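Local atomic coordinates of assemblin (Human herpesvirus 3, PDB entry 1VZV), a protein that acts as the serine protease part of the capsid scaffolding protein, probably cleaving the assembly protein so that the herpesvirus capsid can mature. Residues Lys35-Arg43 and Phe127-Val135; Cys46-Ile54 and Phe62-Pro70. All coordinates share one frame; numbering follows the deposited sequence.

Contact 1 (Lys35-Arg43 and Phe127-Val135); sequences KIPINIDHR and FTHVALCVV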
loop_
_atom_site.group_PDB
_atom_site.type_symbol
_atom_site.label_atom_id
_atom_site.label_comp_id
_atom_site.label_asym_id
_atom_site.label_seq_id
_atom_site.Cartn_x
_atom_site.Cartn_y
_atom_site.Cartn_z
ATOM N N LYS A 35 -27.233 -14.997 -5.139
ATOM C CA LYS A 35 -25.985 -15.022 -5.888
ATOM C C LYS A 35 -24.969 -14.084 -5.221
ATOM O O LYS A 35 -25.041 -12.865 -5.368
ATOM C CB LYS A 35 -26.241 -14.601 -7.311
ATOM N N ILE A 36 -24.043 -14.692 -4.483
ATOM C CA ILE A 36 -23.006 -14.013 -3.722
ATOM C C ILE A 36 -22.015 -13.243 -4.558
ATOM O O ILE A 36 -21.422 -13.794 -5.484
ATOM C CB ILE A 36 -22.246 -15.020 -2.888
ATOM C CG1 ILE A 36 -23.224 -15.744 -1.976
ATOM C CG2 ILE A 36 -21.193 -14.334 -2.066
ATOM C CD1 ILE A 36 -22.552 -16.719 -1.056
ATOM N N PRO A 37 -21.801 -11.963 -4.220
ATOM C CA PRO A 37 -20.884 -11.064 -4.914
ATOM C C PRO A 37 -19.499 -10.891 -4.291
ATOM O O PRO A 37 -19.290 -11.082 -3.095
ATOM C CB PRO A 37 -21.660 -9.759 -4.920
ATOM C CG PRO A 37 -22.249 -9.753 -3.554
ATOM C CD PRO A 37 -22.711 -11.194 -3.350
ATOM N N ILE A 38 -18.573 -10.463 -5.135
ATOM C CA ILE A 38 -17.192 -10.237 -4.765
ATOM C C ILE A 38 -16.861 -8.753 -4.900
ATOM O O ILE A 38 -16.917 -8.182 -5.983
ATOM C CB ILE A 38 -16.257 -11.105 -5.668
ATOM C CG1 ILE A 38 -16.125 -12.499 -5.077
ATOM C CG2 ILE A 38 -14.887 -10.478 -5.866
ATOM C CD1 ILE A 38 -15.143 -13.358 -5.805
ATOM N N ASN A 39 -16.587 -8.100 -3.791
ATOM C CA ASN A 39 -16.226 -6.703 -3.868
ATOM C C ASN A 39 -14.870 -6.547 -3.205
ATOM O O ASN A 39 -14.341 -7.505 -2.646
ATOM C CB ASN A 39 -17.310 -5.784 -3.266
ATOM C CG ASN A 39 -17.458 -5.918 -1.764
ATOM O OD1 ASN A 39 -16.499 -6.224 -1.055
ATOM N ND2 ASN A 39 -18.667 -5.653 -1.263
ATOM N N ILE A 40 -14.310 -5.350 -3.266
ATOM C CA ILE A 40 -12.998 -5.065 -2.702
ATOM C C ILE A 40 -13.144 -4.242 -1.420
ATOM O O ILE A 40 -13.890 -3.292 -1.409
ATOM C CB ILE A 40 -12.185 -4.235 -3.731
ATOM C CG1 ILE A 40 -11.993 -5.008 -5.033
ATOM C CG2 ILE A 40 -10.877 -3.735 -3.122
ATOM C CD1 ILE A 40 -11.401 -4.174 -6.110
ATOM N N ASP A 41 -12.453 -4.613 -0.348
ATOM C CA ASP A 41 -12.485 -3.864 0.919
ATOM C C ASP A 41 -13.847 -3.919 1.614
ATOM O O ASP A 41 -14.090 -3.180 2.579
ATOM C CB ASP A 41 -12.072 -2.386 0.655
ATOM C CG ASP A 41 -11.937 -1.513 1.957
ATOM O OD1 ASP A 41 -11.250 -1.969 2.903
ATOM O OD2 ASP A 41 -12.471 -0.354 2.010
ATOM N N HIS A 42 -14.704 -4.845 1.178
ATOM C CA HIS A 42 -16.079 -4.986 1.713
ATOM C C HIS A 42 -16.971 -3.826 1.255
ATOM O O HIS A 42 -18.076 -3.651 1.755
ATOM C CB HIS A 42 -16.129 -5.091 3.237
ATOM C CG HIS A 42 -15.564 -6.357 3.782
ATOM N ND1 HIS A 42 -16.242 -7.552 3.830
ATOM C CD2 HIS A 42 -14.360 -6.600 4.356
ATOM C CE1 HIS A 42 -15.443 -8.459 4.420
ATOM N NE2 HIS A 42 -14.284 -7.930 4.761
ATOM N N ARG A 43 -16.483 -3.062 0.275
ATOM C CA ARG A 43 -17.188 -1.936 -0.306
ATOM C C ARG A 43 -18.360 -2.364 -1.171
ATOM O O ARG A 43 -18.198 -2.813 -2.293
ATOM C CB ARG A 43 -16.234 -1.077 -1.137
ATOM C CG ARG A 43 -15.315 -0.201 -0.316
ATOM C CD ARG A 43 -16.101 0.871 0.420
ATOM N NE ARG A 43 -16.292 2.085 -0.374
ATOM C CZ ARG A 43 -15.428 3.103 -0.394
ATOM N NH1 ARG A 43 -14.316 3.040 0.353
ATOM N NH2 ARG A 43 -15.672 4.186 -1.149
ATOM N N PHE A 127 -24.641 -16.007 2.506
ATOM C CA PHE A 127 -23.412 -15.596 3.206
ATOM C C PHE A 127 -23.416 -14.092 3.349
ATOM O O PHE A 127 -23.416 -13.588 4.468
ATOM C CB PHE A 127 -22.188 -16.088 2.462
ATOM C CG PHE A 127 -21.782 -17.489 2.835
ATOM C CD1 PHE A 127 -21.757 -17.888 4.173
ATOM C CD2 PHE A 127 -21.409 -18.413 1.857
ATOM C CE1 PHE A 127 -21.363 -19.189 4.529
ATOM C CE2 PHE A 127 -21.019 -19.701 2.209
ATOM C CZ PHE A 127 -20.995 -20.088 3.547
ATOM N N THR A 128 -23.475 -13.407 2.204
ATOM C CA THR A 128 -23.513 -11.941 2.037
ATOM C C THR A 128 -22.541 -11.572 0.915
ATOM O O THR A 128 -22.958 -11.473 -0.250
ATOM C CB THR A 128 -23.273 -11.123 3.344
ATOM O OG1 THR A 128 -24.437 -11.208 4.169
ATOM C CG2 THR A 128 -23.068 -9.671 3.043
ATOM N N HIS A 129 -21.251 -11.446 1.231
ATOM C CA HIS A 129 -20.277 -11.133 0.196
ATOM C C HIS A 129 -18.858 -11.545 0.587
ATOM O O HIS A 129 -18.561 -11.695 1.777
ATOM C CB HIS A 129 -20.328 -9.655 -0.166
ATOM C CG HIS A 129 -19.733 -8.774 0.874
ATOM N ND1 HIS A 129 -18.555 -8.083 0.712
ATOM C CD2 HIS A 129 -20.124 -8.539 2.146
ATOM C CE1 HIS A 129 -18.268 -7.481 1.855
ATOM N NE2 HIS A 129 -19.193 -7.728 2.756
ATOM N N VAL A 130 -18.032 -11.773 -0.442
ATOM C CA VAL A 130 -16.624 -12.178 -0.359
ATOM C C VAL A 130 -15.771 -10.935 -0.649
ATOM O O VAL A 130 -15.915 -10.342 -1.718
ATOM C CB VAL A 130 -16.313 -13.229 -1.475
ATOM C CG1 VAL A 130 -14.821 -13.413 -1.649
ATOM C CG2 VAL A 130 -17.013 -14.564 -1.170
ATOM N N ALA A 131 -14.871 -10.552 0.258
ATOM C CA ALA A 131 -14.034 -9.377 0.055
ATOM C C ALA A 131 -12.615 -9.751 -0.368
ATOM O O ALA A 131 -12.103 -10.794 0.007
ATOM C CB ALA A 131 -13.993 -8.583 1.299
ATOM N N LEU A 132 -12.008 -8.948 -1.224
ATOM C CA LEU A 132 -10.634 -9.200 -1.628
ATOM C C LEU A 132 -9.818 -8.237 -0.750
ATOM O O LEU A 132 -10.236 -7.106 -0.539
ATOM C CB LEU A 132 -10.434 -8.909 -3.128
ATOM C CG LEU A 132 -11.099 -9.794 -4.203
ATOM C CD1 LEU A 132 -10.690 -9.284 -5.558
ATOM C CD2 LEU A 132 -10.737 -11.267 -4.051
ATOM N N CYS A 133 -8.651 -8.649 -0.269
ATOM C CA CYS A 133 -7.880 -7.794 0.623
ATOM C C CYS A 133 -6.441 -8.292 0.758
ATOM O O CYS A 133 -6.097 -9.281 0.147
ATOM C CB CYS A 133 -8.568 -7.870 1.985
ATOM S SG CYS A 133 -8.966 -9.599 2.497
ATOM N N VAL A 134 -5.598 -7.620 1.547
ATOM C CA VAL A 134 -4.226 -8.092 1.750
ATOM C C VAL A 134 -4.298 -9.429 2.481
ATOM O O VAL A 134 -4.050 -10.480 1.894
ATOM C CB VAL A 134 -3.391 -7.117 2.565
ATOM C CG1 VAL A 134 -2.049 -7.726 2.950
ATOM C CG2 VAL A 134 -3.153 -5.904 1.752
ATOM N N VAL A 135 -4.634 -9.409 3.764
ATOM C CA VAL A 135 -4.759 -10.657 4.495
ATOM C C VAL A 135 -6.047 -10.628 5.269
ATOM O O VAL A 135 -6.496 -9.569 5.702
ATOM C CB VAL A 135 -3.596 -10.909 5.425
ATOM C CG1 VAL A 135 -2.299 -10.484 4.742
ATOM C CG2 VAL A 135 -3.821 -10.248 6.776
#
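Pro37 O accepts the N-H of Val130 at 3.0 Å in a nearly straight bond, the first of a series that joins the two strands in parallel. Asn39 uses both its backbone N-H and its C=O, its N giving to Val130 O at 3.1 Å and its O taking Leu132 N, also at 3.1 Å; a weak bond from Asp41 N to Leu132 O follows. Proline, with no N-H to give, suits the start of this pattern, where its carbonyl makes the bond.

Apolar contacts fill the face that carries Ile38, Ile40, Val130 and Leu132. The branched side chains of Ile38 and Val130 run side by side, CG1 of Ile38 lying 3.7 Å from CB of Val130, while CG2 of Ile38 comes nearest CG of Leu132. Just before the strand, CD1 of Ile36 meets the ring edge of Phe127 at CD2, 3.6 Å away.

The other face holds aromatic and polar groups. CG of His129 sits between its backbone N and carbonyl carbon (chi1 74°), which brings the imidazole up to the side chains of Asn39 and His42; ND1 of His129 lies 3.1 Å from Asn39 ND2. A type I' turn from Ile40 to Arg43 folds His42 back over Ala131, whose CB stands 3.4 Å from the His42 ring centroid, almost on the normal, in a CH-pi contact. Alanine's small methyl leaves room for the ring to lie flat upon it. The imidazoles of His42 and His129 meet rim to rim with planes at 83°. In the same turn, Asp41 hydrogen-bonds through OD1 to His81 of the second subunit.

His42 also touches Ser110 on strand 108-112, and Ser110, His42 and His129 form the Ser-His-His catalytic triad of the herpesvirus assemblins.

Contact 2 (Cys46-Ile54 and Phe62-Pro70); sequences CVVGEVIAI and FFLGIVRCP
Val51 holds CG1 roughly anti to its backbone N (chi1 155°), which leaves CG2 anti to the carbonyl carbon and sends that methyl to Phe63 on the facing strand, 3.3 Å from CD2; the two side chains meet at about a right angle. Next along the chain, Ile52 holds CG1 between its backbone N and carbonyl carbon (chi1 79°), leaving CG2 to pack on CG2 of Ile66 at 3.7 Å. Gly65 puts no side chain beside Val51, and the two CA atoms come within 3.8 Å.

The strands are the arms of an antiparallel beta hairpin, interrupted by a classic bulge in which Ile52 and Ala53 both face Leu64. Leu64 O takes the N-H of Ile52 at 3.0 Å and, more weakly, that of Ala53, while Leu64 N returns a bond of 2.9 Å to Ala53 O. On the Glu50 side of the bulge, Ile66 N gives to Glu50 O at 3.1 Å, the donor standing well above the carbonyl plane.

On the face of Val51, Phe63 and Val67, Phe63 and Val67 reach Ile38 of strand 37-40. On the other face, Ile52 and Leu64 press on Val171 of helix 161-173, a setting suited to their bulky aliphatic groups, and the Glu50 carboxylate finds the hydroxyl of Tyr174 through OE2. At the open end of the hairpin, CB of Val48 packs on CB of Cys69, 3.9 Å away, and Cys69 is the N-cap of helix 70-79.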
loop_
_atom_site.group_PDB
_atom_site.type_symbol
_atom_site.label_atom_id
_atom_site.label_comp_id
_atom_site.label_asym_id
_atom_site.label_seq_id
_atom_site.Cartn_x
_atom_site.Cartn_y
_atom_site.Cartn_z
ATOM N N CYS A 46 -18.355 -1.154 -4.356
ATOM C CA CYS A 46 -17.219 -1.597 -5.144
ATOM C C CYS A 46 -17.160 -3.107 -5.349
ATOM O O CYS A 46 -16.291 -3.777 -4.812
ATOM C CB CYS A 46 -15.921 -1.080 -4.535
ATOM S SG CYS A 46 -14.547 -1.315 -5.654
ATOM N N VAL A 47 -18.119 -3.624 -6.115
ATOM C CA VAL A 47 -18.254 -5.045 -6.445
ATOM C C VAL A 47 -17.619 -5.170 -7.807
ATOM O O VAL A 47 -17.834 -4.317 -8.661
ATOM C CB VAL A 47 -19.740 -5.461 -6.524
ATOM C CG1 VAL A 47 -19.873 -6.879 -7.013
ATOM C CG2 VAL A 47 -20.410 -5.301 -5.157
ATOM N N VAL A 48 -16.845 -6.233 -8.004
ATOM C CA VAL A 48 -16.115 -6.451 -9.255
ATOM C C VAL A 48 -16.225 -7.856 -9.846
ATOM O O VAL A 48 -15.446 -8.212 -10.741
ATOM C CB VAL A 48 -14.613 -6.178 -9.050
ATOM C CG1 VAL A 48 -14.372 -4.700 -8.799
ATOM C CG2 VAL A 48 -14.099 -7.008 -7.880
ATOM N N GLY A 49 -17.168 -8.649 -9.355
ATOM C CA GLY A 49 -17.321 -9.996 -9.853
ATOM C C GLY A 49 -18.335 -10.678 -8.977
ATOM O O GLY A 49 -19.019 -9.998 -8.199
ATOM N N GLU A 50 -18.464 -11.998 -9.105
ATOM C CA GLU A 50 -19.413 -12.758 -8.294
ATOM C C GLU A 50 -19.018 -14.229 -8.153
ATOM O O GLU A 50 -18.601 -14.869 -9.134
ATOM C CB GLU A 50 -20.835 -12.665 -8.872
ATOM C CG GLU A 50 -21.123 -13.560 -10.100
ATOM C CD GLU A 50 -22.622 -13.763 -10.353
ATOM O OE1 GLU A 50 -23.361 -14.086 -9.403
ATOM O OE2 GLU A 50 -23.061 -13.597 -11.504
ATOM N N VAL A 51 -19.121 -14.747 -6.929
ATOM C CA VAL A 51 -18.827 -16.154 -6.629
ATOM C C VAL A 51 -19.740 -17.022 -7.518
ATOM O O VAL A 51 -20.963 -16.957 -7.391
ATOM C CB VAL A 51 -19.136 -16.478 -5.118
ATOM C CG1 VAL A 51 -19.447 -17.959 -4.914
ATOM C CG2 VAL A 51 -17.962 -16.096 -4.247
ATOM N N ILE A 52 -19.161 -17.822 -8.409
ATOM C CA ILE A 52 -19.992 -18.658 -9.261
ATOM C C ILE A 52 -20.322 -20.010 -8.648
ATOM O O ILE A 52 -21.181 -20.703 -9.165
ATOM C CB ILE A 52 -19.420 -18.828 -10.703
ATOM C CG1 ILE A 52 -18.299 -19.847 -10.742
ATOM C CG2 ILE A 52 -18.909 -17.495 -11.242
ATOM C CD1 ILE A 52 -17.534 -19.823 -12.053
ATOM N N ALA A 53 -19.671 -20.363 -7.536
ATOM C CA ALA A 53 -19.910 -21.642 -6.848
ATOM C C ALA A 53 -19.087 -21.830 -5.574
ATOM O O ALA A 53 -17.939 -21.405 -5.498
ATOM C CB ALA A 53 -19.648 -22.814 -7.790
ATOM N N ILE A 54 -19.678 -22.513 -4.596
ATOM C CA ILE A 54 -19.041 -22.803 -3.299
ATOM C C ILE A 54 -19.390 -24.252 -2.914
ATOM O O ILE A 54 -20.559 -24.630 -2.953
ATOM C CB ILE A 54 -19.605 -21.906 -2.124
ATOM C CG1 ILE A 54 -19.779 -20.446 -2.553
ATOM C CG2 ILE A 54 -18.665 -21.958 -0.923
ATOM C CD1 ILE A 54 -20.228 -19.526 -1.431
ATOM N N PHE A 62 -14.887 -24.260 -0.059
ATOM C CA PHE A 62 -13.961 -23.922 -1.154
ATOM C C PHE A 62 -14.782 -23.234 -2.237
ATOM O O PHE A 62 -15.819 -23.754 -2.638
ATOM C CB PHE A 62 -13.293 -25.175 -1.715
ATOM C CG PHE A 62 -12.196 -24.885 -2.690
ATOM C CD1 PHE A 62 -10.910 -24.611 -2.247
ATOM C CD2 PHE A 62 -12.450 -24.843 -4.052
ATOM C CE1 PHE A 62 -9.896 -24.295 -3.149
ATOM C CE2 PHE A 62 -11.443 -24.527 -4.954
ATOM C CZ PHE A 62 -10.169 -24.251 -4.504
ATOM N N PHE A 63 -14.335 -22.078 -2.713
ATOM C CA PHE A 63 -15.106 -21.346 -3.705
ATOM C C PHE A 63 -14.371 -21.007 -4.951
ATOM O O PHE A 63 -13.156 -21.000 -4.991
ATOM C CB PHE A 63 -15.649 -20.038 -3.124
ATOM C CG PHE A 63 -14.727 -18.827 -3.298
ATOM C CD1 PHE A 63 -13.512 -18.738 -2.624
ATOM C CD2 PHE A 63 -15.112 -17.758 -4.087
ATOM C CE1 PHE A 63 -12.717 -17.613 -2.734
ATOM C CE2 PHE A 63 -14.315 -16.640 -4.194
ATOM C CZ PHE A 63 -13.121 -16.568 -3.519
ATOM N N LEU A 64 -15.139 -20.615 -5.946
ATOM C CA LEU A 64 -14.606 -20.212 -7.231
ATOM C C LEU A 64 -15.418 -18.966 -7.580
ATOM O O LEU A 64 -16.600 -18.870 -7.249
ATOM C CB LEU A 64 -14.801 -21.341 -8.255
ATOM C CG LEU A 64 -14.296 -21.170 -9.690
ATOM C CD1 LEU A 64 -12.844 -20.780 -9.712
ATOM C CD2 LEU A 64 -14.482 -22.476 -10.420
ATOM N N GLY A 65 -14.789 -17.974 -8.165
ATOM C CA GLY A 65 -15.554 -16.800 -8.477
ATOM C C GLY A 65 -15.011 -16.173 -9.724
ATOM O O GLY A 65 -13.941 -16.559 -10.215
ATOM N N ILE A 66 -15.777 -15.245 -10.274
ATOM C CA ILE A 66 -15.336 -14.553 -11.458
ATOM C C ILE A 66 -15.187 -13.046 -11.162
ATOM O O ILE A 66 -15.994 -12.446 -10.433
ATOM C CB ILE A 66 -16.252 -14.865 -12.681
ATOM C CG1 ILE A 66 -15.600 -14.382 -13.970
ATOM C CG2 ILE A 66 -17.617 -14.238 -12.530
ATOM C CD1 ILE A 66 -16.214 -14.976 -15.189
ATOM N N VAL A 67 -14.051 -12.500 -11.590
ATOM C CA VAL A 67 -13.735 -11.089 -11.433
ATOM C C VAL A 67 -13.517 -10.589 -12.865
ATOM O O VAL A 67 -12.480 -10.810 -13.492
ATOM C CB VAL A 67 -12.489 -10.863 -10.496
ATOM C CG1 VAL A 67 -12.070 -9.393 -10.464
ATOM C CG2 VAL A 67 -12.817 -11.335 -9.081
ATOM N N ARG A 68 -14.583 -10.037 -13.416
ATOM C CA ARG A 68 -14.583 -9.503 -14.759
ATOM C C ARG A 68 -15.012 -8.037 -14.631
ATOM O O ARG A 68 -16.203 -7.730 -14.640
ATOM C CB ARG A 68 -15.578 -10.295 -15.612
ATOM C CG ARG A 68 -15.676 -9.882 -17.075
ATOM C CD ARG A 68 -16.802 -10.671 -17.755
ATOM N NE ARG A 68 -16.433 -12.057 -18.023
ATOM C CZ ARG A 68 -16.172 -12.527 -19.246
ATOM N NH1 ARG A 68 -16.349 -11.740 -20.314
ATOM N NH2 ARG A 68 -15.803 -13.808 -19.414
ATOM N N CYS A 69 -14.035 -7.156 -14.411
ATOM C CA CYS A 69 -14.263 -5.709 -14.268
ATOM C C CYS A 69 -13.179 -5.016 -15.091
ATOM O O CYS A 69 -12.007 -5.028 -14.742
ATOM C CB CYS A 69 -14.194 -5.274 -12.782
ATOM S SG CYS A 69 -14.119 -3.460 -12.517
ATOM N N PRO A 70 -13.550 -4.427 -16.222
ATOM C CA PRO A 70 -12.504 -3.776 -17.004
ATOM C C PRO A 70 -11.763 -2.680 -16.272
ATOM O O PRO A 70 -10.559 -2.538 -16.456
ATOM C CB PRO A 70 -13.254 -3.250 -18.233
ATOM C CG PRO A 70 -14.631 -2.990 -17.717
ATOM C CD PRO A 70 -14.875 -4.221 -16.824
#

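In the fold
From the N terminus, strand 3-8 and helix 23-29 come first, and then strand 37-40 opens contact 1. The chain passes the His42 turn into strand 47-56 and folds back as strand 61-67, so contact 2 closes a short hairpin loop. Helices 70-79, 87-90 and 96-105 and strand 108-112 follow before strand 129-133 closes contact 1, whose much longer loop encloses the whole of contact 2. The two contacts meet through strands 37-40 and 47-56, antiparallel neighbours joined by Ile38 and Val48. Together they supply four consecutive strands of the mixed sheet, linking the catalytic histidines to the hairpin, which strand 3-8 flanks on its far side.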